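PDB 2AH5: COG0546: Predicted phosphatases from Streptococcus pneumoniae, which is of unknown function but, as a haloacid dehalogenase-like hydrolase, probably acts as a phosphatase. Local coordinates for residues 177-182 with 196-201. Residues are numbered along the deposited sequence; the frame is centred on the assembly and turned at random.
Sequences KLAITW and DYIAHK
Ala179 and Ile198 lie level with each other where the outermost strand, 197-199, pairs in parallel with strand 176-180, closing a beta-alpha-beta unit through helix 187-191 at one border of the Rossmann-like sheet of the HAD fold. Ala179 is gripped at both ends: its N donates to Tyr197 O (3.0 Å) and its O accepts from Ala199 N (2.9 Å), while Ala199 O in turn receives Thr181 N.

The tight part is the sheet face carrying Leu178, Ile180, Tyr197 and Ala199, which helix 204-208 covers on the strand 197-199 side. Leu178 and Tyr197 run side by side in the same direction, CG of each anti to its own backbone N (chi1 -165° and -172°), which brings Leu178 CD1 to 3.8 Å from Tyr197 CD2. Beyond them, Trp182 CZ3 packs against Ala199 CB and comes to 3.4 Å from Lys201 C, oblique to the ring; Ile180 CD1 sits over the centre of one indole face, and NE1 bonds to Thr14 O.

On the opposite face Ala179 is buried, but Ile198 beside it is partly exposed: Ile198 CD1 touches Ala179 CB and Thr181 CG2, with Gln187 and Leu191 of helix 187-191 alongside. The solvent side is the polar end, where exposed Asp196 donates its N to Lys177 O while its OD2 accepts Lys177 N (2.9 Å) through the anti lone pair. A water links OD2 to Lys177 NZ, which also bonds Tyr193 O and Gln194 O.

The Lys177 ammonium thus meets the carboxylate through water; the pairing appears to rest on backbone bonds and apolar packing, extended by the carboxylate-to-backbone bond, with charge attraction probably a minor addition.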
loop_
_atom_site.group_PDB
_atom_site.type_symbol
_atom_site.label_atom_id
_atom_site.label_comp_id
_atom_site.label_asym_id
_atom_site.label_seq_id
_atom_site.Cartn_x
_atom_site.Cartn_y
_atom_site.Cartn_z
ATOM N N LYS A 177 -1.922 -11.554 -8.815
ATOM C CA LYS A 177 -2.414 -10.796 -7.649
ATOM C C LYS A 177 -2.678 -11.752 -6.506
ATOM O O LYS A 177 -3.368 -12.776 -6.673
ATOM C CB LYS A 177 -3.665 -9.948 -7.983
ATOM C CG LYS A 177 -4.498 -10.461 -9.171
ATOM C CD LYS A 177 -5.829 -9.718 -9.313
ATOM C CE LYS A 177 -6.410 -9.819 -10.716
ATOM N NZ LYS A 177 -6.873 -11.212 -11.073
ATOM N N LEU A 178 -2.089 -11.417 -5.360
ATOM C CA LEU A 178 -2.263 -12.170 -4.135
ATOM C C LEU A 178 -2.925 -11.252 -3.103
ATOM O O LEU A 178 -2.305 -10.268 -2.632
ATOM C CB LEU A 178 -0.912 -12.666 -3.623
ATOM C CG LEU A 178 -0.935 -13.766 -2.537
ATOM C CD1 LEU A 178 0.393 -14.494 -2.527
ATOM C CD2 LEU A 178 -1.296 -13.259 -1.148
ATOM N N ALA A 179 -4.183 -11.550 -2.778
ATOM C CA ALA A 179 -4.958 -10.704 -1.860
ATOM C C ALA A 179 -4.633 -11.043 -0.410
ATOM O O ALA A 179 -4.566 -12.212 -0.048
ATOM C CB ALA A 179 -6.487 -10.867 -2.096
ATOM N N ILE A 180 -4.481 -10.016 0.420
ATOM C CA ILE A 180 -4.297 -10.241 1.856
ATOM C C ILE A 180 -5.397 -9.533 2.627
ATOM O O ILE A 180 -5.864 -8.461 2.214
ATOM C CB ILE A 180 -2.874 -9.860 2.352
ATOM C CG1 ILE A 180 -2.652 -8.322 2.385
ATOM C CG2 ILE A 180 -1.812 -10.681 1.547
ATOM C CD1 ILE A 180 -3.081 -7.653 3.728
ATOM N N THR A 181 -5.835 -10.142 3.728
ATOM C CA THR A 181 -7.038 -9.665 4.408
ATOM C C THR A 181 -6.788 -9.200 5.844
ATOM O O THR A 181 -7.751 -8.903 6.566
ATOM C CB THR A 181 -8.147 -10.749 4.411
ATOM O OG1 THR A 181 -7.682 -11.874 5.159
ATOM C CG2 THR A 181 -8.474 -11.218 2.991
ATOM N N TRP A 182 -5.516 -9.173 6.263
ATOM C CA TRP A 182 -5.132 -8.673 7.600
ATOM C C TRP A 182 -5.023 -7.144 7.609
ATOM O O TRP A 182 -4.721 -6.536 8.653
ATOM C CB TRP A 182 -3.816 -9.310 8.089
ATOM C CG TRP A 182 -2.588 -8.924 7.308
ATOM C CD1 TRP A 182 -1.938 -7.713 7.330
ATOM C CD2 TRP A 182 -1.843 -9.762 6.415
ATOM N NE1 TRP A 182 -0.838 -7.751 6.498
ATOM C CE2 TRP A 182 -0.764 -8.989 5.913
ATOM C CE3 TRP A 182 -1.991 -11.084 5.976
ATOM C CZ2 TRP A 182 0.156 -9.491 4.987
ATOM C CZ3 TRP A 182 -1.069 -11.586 5.051
ATOM C CH2 TRP A 182 -0.008 -10.795 4.571
ATOM N N ASP A 196 -5.180 -14.641 -7.449
ATOM C CA ASP A 196 -4.542 -15.925 -7.711
ATOM C C ASP A 196 -4.325 -16.754 -6.463
ATOM O O ASP A 196 -4.192 -17.972 -6.527
ATOM C CB ASP A 196 -3.233 -15.699 -8.457
ATOM C CG ASP A 196 -3.464 -15.065 -9.815
ATOM O OD1 ASP A 196 -4.060 -15.745 -10.689
ATOM O OD2 ASP A 196 -3.132 -13.876 -9.989
ATOM N N TYR A 197 -4.288 -16.075 -5.322
ATOM C CA TYR A 197 -4.102 -16.704 -4.018
ATOM C C TYR A 197 -4.569 -15.684 -2.988
ATOM O O TYR A 197 -4.597 -14.473 -3.260
ATOM C CB TYR A 197 -2.632 -17.042 -3.811
ATOM C CG TYR A 197 -2.347 -17.877 -2.582
ATOM C CD1 TYR A 197 -2.404 -19.290 -2.626
ATOM C CD2 TYR A 197 -1.984 -17.265 -1.387
ATOM C CE1 TYR A 197 -2.117 -20.058 -1.489
ATOM C CE2 TYR A 197 -1.700 -18.017 -0.248
ATOM C CZ TYR A 197 -1.769 -19.395 -0.310
ATOM O OH TYR A 197 -1.494 -20.087 0.846
ATOM N N ILE A 198 -4.958 -16.168 -1.807
ATOM C CA ILE A 198 -5.445 -15.263 -0.758
ATOM C C ILE A 198 -4.878 -15.687 0.593
ATOM O O ILE A 198 -4.666 -16.873 0.821
ATOM C CB ILE A 198 -7.010 -15.162 -0.729
ATOM C CG1 ILE A 198 -7.484 -14.083 0.261
ATOM C CG2 ILE A 198 -7.634 -16.493 -0.440
ATOM C CD1 ILE A 198 -8.850 -13.426 -0.134
ATOM N N ALA A 199 -4.615 -14.724 1.472
ATOM C CA ALA A 199 -4.053 -15.024 2.791
ATOM C C ALA A 199 -4.636 -14.124 3.847
ATOM O O ALA A 199 -4.648 -12.906 3.690
ATOM C CB ALA A 199 -2.527 -14.871 2.803
ATOM N N HIS A 200 -5.042 -14.712 4.964
ATOM C CA HIS A 200 -5.460 -13.887 6.102
ATOM C C HIS A 200 -4.355 -13.676 7.153
ATOM O O HIS A 200 -4.522 -12.882 8.085
ATOM C CB HIS A 200 -6.782 -14.391 6.739
ATOM C CG HIS A 200 -6.658 -15.660 7.523
ATOM N ND1 HIS A 200 -6.513 -16.895 6.929
ATOM C CD2 HIS A 200 -6.708 -15.889 8.856
ATOM C CE1 HIS A 200 -6.453 -17.830 7.864
ATOM N NE2 HIS A 200 -6.556 -17.243 9.043
ATOM N N LYS A 201 -3.244 -14.398 6.990
ATOM C CA LYS A 201 -2.096 -14.314 7.870
ATOM C C LYS A 201 -0.817 -14.319 7.037
ATOM O O LYS A 201 -0.729 -15.065 6.055
ATOM C CB LYS A 201 -2.027 -15.526 8.807
ATOM C CG LYS A 201 -3.032 -15.545 9.945
ATOM C CD LYS A 201 -2.874 -16.886 10.651
ATOM C CE LYS A 201 -3.045 -16.775 12.168
ATOM N NZ LYS A 201 -2.847 -18.113 12.822
HETATM O O HOH W 1 -4.547 -12.653 -12.020
#